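Local structure of uncharacterized protein Af_0446 (Archaeoglobus fulgidus DSM 4304, 3BUT) at residues L75-S78 and F79-E82; E82-V85 and T86-N90. The protein is of unknown function but belongs to the late embryogenesis abundant (LEA_2) family and possibly binds lipid. The protein carries 4 engineered substitutions. All blocks are in the same frame, centred on the assembly; numbering follows the deposited sequence. Where two conformers were deposited one is given.

How the interactions relate
Interactions 1 and 2 are consecutive pieces of the crossing from strand 66-76 to strand 93-105, which carries the chain from the three-stranded antiparallel sheet to the four-stranded one. Their centres lie about 12 Å apart, and they share Glu82, the residue on which residues 75-82 end and residues 82-90 begin. Interaction 1 turns the chain out of the strand through a short, loosely bonded helix; interaction 2 is the firmer helix that follows. Their centres lie about 16 Å and 22 Å from the centre of the chain, on the same side of it. Both touch the second subunit, and both lean on strand 48-61, Leu75 and Trp83 on Val50, Glu82 and Thr86 on Val48.

Interaction 1 of 2, residues L75-S78 and F79-E82; sequences LNNS and FLRE. Engineered in segment 79-82: Leu80 (natural residue Ile).
The end of strand 66-76 passes straight into the short helix 77-80, the first turn of the crossing between the two sheets of this LEA-family beta sandwich. Leu75 and Leu80, an engineered residue (isoleucine in nature), meet here through methyl groups: Leu75 CD2 lies 3.8 Å from Leu80 CD1, the two side chains passing each other aslant. Leucine suits position 75, a buried place where the side chain also rests on Val50 and Ile43 of strands in the other sheet. In the conformer described, Asn77 OD1 lies 3.7 Å from Leu80 CD1 and bonds weakly to Thr18 OG1.

The backbone bonds are loose at first. Asn76 O receives two weak ones, from Phe79 N and Leu80 N, whereas Arg81 N donates to Asn77 O at 2.8 Å, with the donor tilted 22° from the carbonyl plane. Arg81 sets CG opposite its carbonyl carbon (chi1 -72°), and a bend at chi3 folds the chain back over the turn, bringing one face of the guanidinium over Ser78 O. The long arginine can so span two partners: NH1 makes a weak hydrogen bond to the Asp15 carbonyl oxygen of the second subunit, and on the near side Arg81 NH2 gives a weak bond to Ser78 OG at 3.2 Å.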
loop_
_atom_site.group_PDB
_atom_site.type_symbol
_atom_site.label_atom_id
_atom_site.label_comp_id
_atom_site.label_asym_id
_atom_site.label_seq_id
_atom_site.Cartn_x
_atom_site.Cartn_y
_atom_site.Cartn_z
ATOM N N LEU A 75 13.039 1.743 -1.380
ATOM C CA LEU A 75 11.944 2.440 -2.039
ATOM C C LEU A 75 11.616 3.733 -1.309
ATOM O O LEU A 75 11.217 3.714 -0.144
ATOM C CB LEU A 75 10.689 1.565 -2.101
ATOM C CG LEU A 75 10.712 0.232 -2.842
ATOM C CD1 LEU A 75 11.025 -0.897 -1.894
ATOM C CD2 LEU A 75 9.357 0.008 -3.461
ATOM N N ASN A 76 11.800 4.850 -2.006
ATOM C CA ASN A 76 11.313 6.148 -1.559
ATOM C C ASN A 76 9.787 6.147 -1.669
ATOM O O ASN A 76 9.238 5.888 -2.748
ATOM C CB ASN A 76 11.943 7.260 -2.411
ATOM C CG ASN A 76 11.375 8.645 -2.109
ATOM O OD1 ASN A 76 10.921 9.344 -3.014
ATOM N ND2 ASN A 76 11.406 9.046 -0.839
ATOM N N ASN A 77 9.113 6.434 -0.561
ATOM C CA ASN A 77 7.659 6.334 -0.501
ATOM C C ASN A 77 6.910 7.386 -1.311
ATOM O O ASN A 77 5.755 7.187 -1.688
ATOM C CB ASN A 77 7.181 6.350 0.952
ATOM C CG ASN A 77 7.899 5.329 1.814
ATOM O OD1 ASN A 77 8.053 4.171 1.425
ATOM N ND2 ASN A 77 8.344 5.754 2.990
ATOM N N SER A 78 7.575 8.506 -1.574
ATOM C CA SER A 78 6.989 9.580 -2.387
ATOM C C SER A 78 6.691 9.121 -3.823
ATOM O O SER A 78 5.688 9.521 -4.420
ATOM C CB SER A 78 7.901 10.809 -2.397
ATOM O OG SER A 78 7.314 11.871 -3.127
ATOM N N PHE A 79 7.571 8.281 -4.366
ATOM C CA PHE A 79 7.325 7.614 -5.641
ATOM C C PHE A 79 6.339 6.451 -5.489
ATOM O O PHE A 79 5.690 6.060 -6.459
ATOM C CB PHE A 79 8.636 7.111 -6.251
ATOM C CG PHE A 79 9.158 7.961 -7.381
ATOM C CD1 PHE A 79 8.453 8.064 -8.580
ATOM C CD2 PHE A 79 10.369 8.633 -7.259
ATOM C CE1 PHE A 79 8.937 8.839 -9.633
ATOM C CE2 PHE A 79 10.863 9.412 -8.306
ATOM C CZ PHE A 79 10.145 9.514 -9.495
ATOM N N LEU A 80 6.233 5.899 -4.279
ATOM C CA LEU A 80 5.271 4.831 -4.000
ATOM C C LEU A 80 3.849 5.347 -3.892
ATOM O O LEU A 80 2.909 4.603 -4.159
ATOM C CB LEU A 80 5.630 4.068 -2.729
ATOM C CG LEU A 80 6.297 2.705 -2.869
ATOM C CD1 LEU A 80 6.951 2.329 -1.556
ATOM C CD2 LEU A 80 5.276 1.653 -3.282
ATOM N N ARG A 81 3.695 6.616 -3.515
ATOM C CA ARG A 81 2.369 7.236 -3.392
ATOM C C ARG A 81 1.719 7.558 -4.741
ATOM O O ARG A 81 0.509 7.811 -4.805
ATOM C CB ARG A 81 2.422 8.506 -2.538
ATOM C CG ARG A 81 2.620 8.275 -1.046
ATOM C CD ARG A 81 2.637 9.593 -0.261
ATOM N NE ARG A 81 3.698 10.512 -0.688
ATOM C CZ ARG A 81 3.499 11.638 -1.373
ATOM N NH1 ARG A 81 2.275 12.009 -1.727
ATOM N NH2 ARG A 81 4.533 12.397 -1.710
ATOM N N GLU A 82 2.510 7.576 -5.809
ATOM C CA GLU A 82 1.933 7.782 -7.132
ATOM C C GLU A 82 1.701 6.462 -7.856
ATOM O O GLU A 82 1.109 6.435 -8.929
ATOM C CB GLU A 82 2.730 8.790 -7.971
ATOM C CG GLU A 82 4.199 8.479 -8.172
ATOM C CD GLU A 82 4.888 9.499 -9.059
ATOM O OE1 GLU A 82 4.677 10.715 -8.850
ATOM O OE2 GLU A 82 5.647 9.083 -9.962
#

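Interaction 2 of 2, residues E82-V85 and T86-N90; sequences EWWV and THIAN
Helix 83-89 gathers an aromatic cluster, adjacent Trp83 and Trp84 with His87 one turn on, in the crossing between the two sheets. Trp83 and His87 run side by side, and His87 CB sits 3.4 Å above one face of the Trp83 indole, toward its rim; the two rings are inclined at 47°. His87 holds CG opposite its backbone N (chi1 176°), which also carries CD2 to 3.5 Å from Trp84 CZ3; these two rings are nearly parallel (24°) but slid apart, barely overlapping. Histidine suits this buried place because both its nitrogens are used: ND1 bonds Thr94 OG1, which Trp83 NE1 also reaches, and NE2 bonds Thr124 OG1.

The broad, flat Trp84 indole offers a face to the branched Ile88, whose CG2 makes a CH-pi contact 4.1 Å from the centroid of the six-membered ring. On the second subunit, Thr18 packs against Trp84 and Val13 against Ile88.

Thr86 turns OG1 back toward the preceding turn to donate to Trp83 O at 2.6 Å, in the carbonyl plane on a lone pair, while His87 N approaches the same oxygen nearly end-on. Thr86 OG1 is also hydrogen-bonded to Asn46 ND2. A valine in place of Thr86 would probably leave Trp83 O without its hydroxyl donor and deprive Asn46 ND2 of this partner. At the C-terminal end, Asn90 N and ND2 reach Thr86 O from opposite faces of its plane, ND2 at 2.8 Å.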
loop_
_atom_site.group_PDB
_atom_site.type_symbol
_atom_site.label_atom_id
_atom_site.label_comp_id
_atom_site.label_asym_id
_atom_site.label_seq_id
_atom_site.Cartn_x
_atom_site.Cartn_y
_atom_site.Cartn_z
ATOM N N GLU A 82 2.510 7.576 -5.809
ATOM C CA GLU A 82 1.933 7.782 -7.132
ATOM C C GLU A 82 1.701 6.462 -7.856
ATOM O O GLU A 82 1.109 6.435 -8.929
ATOM C CB GLU A 82 2.730 8.790 -7.971
ATOM C CG GLU A 82 4.199 8.479 -8.172
ATOM C CD GLU A 82 4.888 9.499 -9.059
ATOM O OE1 GLU A 82 4.677 10.715 -8.850
ATOM O OE2 GLU A 82 5.647 9.083 -9.962
ATOM N N TRP A 83 2.151 5.369 -7.246
ATOM C CA TRP A 83 1.835 4.031 -7.738
ATOM C C TRP A 83 0.399 3.697 -7.373
ATOM O O TRP A 83 -0.329 3.109 -8.168
ATOM C CB TRP A 83 2.790 2.967 -7.163
ATOM C CG TRP A 83 2.129 1.614 -7.013
ATOM C CD1 TRP A 83 1.857 0.723 -8.007
ATOM C CD2 TRP A 83 1.609 1.036 -5.806
ATOM N NE1 TRP A 83 1.222 -0.379 -7.496
ATOM C CE2 TRP A 83 1.053 -0.214 -6.150
ATOM C CE3 TRP A 83 1.563 1.453 -4.468
ATOM C CZ2 TRP A 83 0.460 -1.055 -5.208
ATOM C CZ3 TRP A 83 0.977 0.616 -3.532
ATOM C CH2 TRP A 83 0.436 -0.627 -3.907
ATOM N N TRP A 84 0.004 4.079 -6.162
ATOM C CA TRP A 84 -1.304 3.740 -5.624
ATOM C C TRP A 84 -2.462 4.073 -6.565
ATOM O O TRP A 84 -3.390 3.275 -6.716
ATOM C CB TRP A 84 -1.509 4.367 -4.239
ATOM C CG TRP A 84 -2.855 4.051 -3.674
ATOM C CD1 TRP A 84 -3.874 4.926 -3.460
ATOM C CD2 TRP A 84 -3.349 2.755 -3.297
ATOM N NE1 TRP A 84 -4.968 4.264 -2.956
ATOM C CE2 TRP A 84 -4.672 2.930 -2.847
ATOM C CE3 TRP A 84 -2.795 1.466 -3.285
ATOM C CZ2 TRP A 84 -5.454 1.867 -2.389
ATOM C CZ3 TRP A 84 -3.573 0.410 -2.832
ATOM C CH2 TRP A 84 -4.887 0.618 -2.394
ATOM N N VAL A 85 -2.378 5.235 -7.213
ATOM C CA VAL A 85 -3.323 5.648 -8.252
ATOM C C VAL A 85 -3.494 4.564 -9.319
ATOM O O VAL A 85 -4.620 4.183 -9.646
ATOM C CB VAL A 85 -2.855 6.959 -8.947
ATOM C CG1 VAL A 85 -3.905 7.462 -9.938
ATOM C CG2 VAL A 85 -2.530 8.038 -7.916
ATOM N N THR A 86 -2.367 4.064 -9.821
ATOM C CA THR A 86 -2.329 3.093 -10.917
ATOM C C THR A 86 -2.837 1.722 -10.493
ATOM O O THR A 86 -3.423 0.997 -11.301
ATOM C CB THR A 86 -0.901 2.936 -11.506
ATOM O OG1 THR A 86 -0.054 2.249 -10.577
ATOM C CG2 THR A 86 -0.284 4.275 -11.810
ATOM N N HIS A 87 -2.595 1.376 -9.231
ATOM C CA HIS A 87 -3.013 0.093 -8.683
ATOM C C HIS A 87 -4.523 -0.039 -8.738
ATOM O O HIS A 87 -5.033 -0.957 -9.364
ATOM C CB HIS A 87 -2.508 -0.102 -7.250
ATOM C CG HIS A 87 -2.983 -1.372 -6.614
ATOM N ND1 HIS A 87 -2.466 -2.608 -6.942
ATOM C CD2 HIS A 87 -3.931 -1.599 -5.675
ATOM C CE1 HIS A 87 -3.069 -3.539 -6.226
ATOM N NE2 HIS A 87 -3.963 -2.954 -5.450
ATOM N N ILE A 88 -5.231 0.898 -8.117
ATOM C CA ILE A 88 -6.692 0.872 -8.136
ATOM C C ILE A 88 -7.265 1.132 -9.530
ATOM O O ILE A 88 -8.265 0.520 -9.895
ATOM C CB ILE A 88 -7.327 1.811 -7.093
ATOM C CG1 ILE A 88 -6.799 3.230 -7.243
ATOM C CG2 ILE A 88 -7.084 1.286 -5.672
ATOM C CD1 ILE A 88 -7.770 4.227 -6.798
ATOM N N ALA A 89 -6.606 1.991 -10.316
ATOM C CA ALA A 89 -6.998 2.246 -11.714
ATOM C C ALA A 89 -7.009 0.984 -12.579
ATOM O O ALA A 89 -7.787 0.879 -13.524
ATOM C CB ALA A 89 -6.105 3.295 -12.340
ATOM N N ASN A 90 -6.155 0.025 -12.244
ATOM C CA ASN A 90 -6.134 -1.242 -12.957
ATOM C C ASN A 90 -6.960 -2.350 -12.304
ATOM O O ASN A 90 -6.705 -3.534 -12.530
ATOM C CB ASN A 90 -4.692 -1.680 -13.206
ATOM C CG ASN A 90 -4.036 -0.872 -14.296
ATOM O OD1 ASN A 90 -4.407 -0.971 -15.466
ATOM N ND2 ASN A 90 -3.068 -0.049 -13.918
#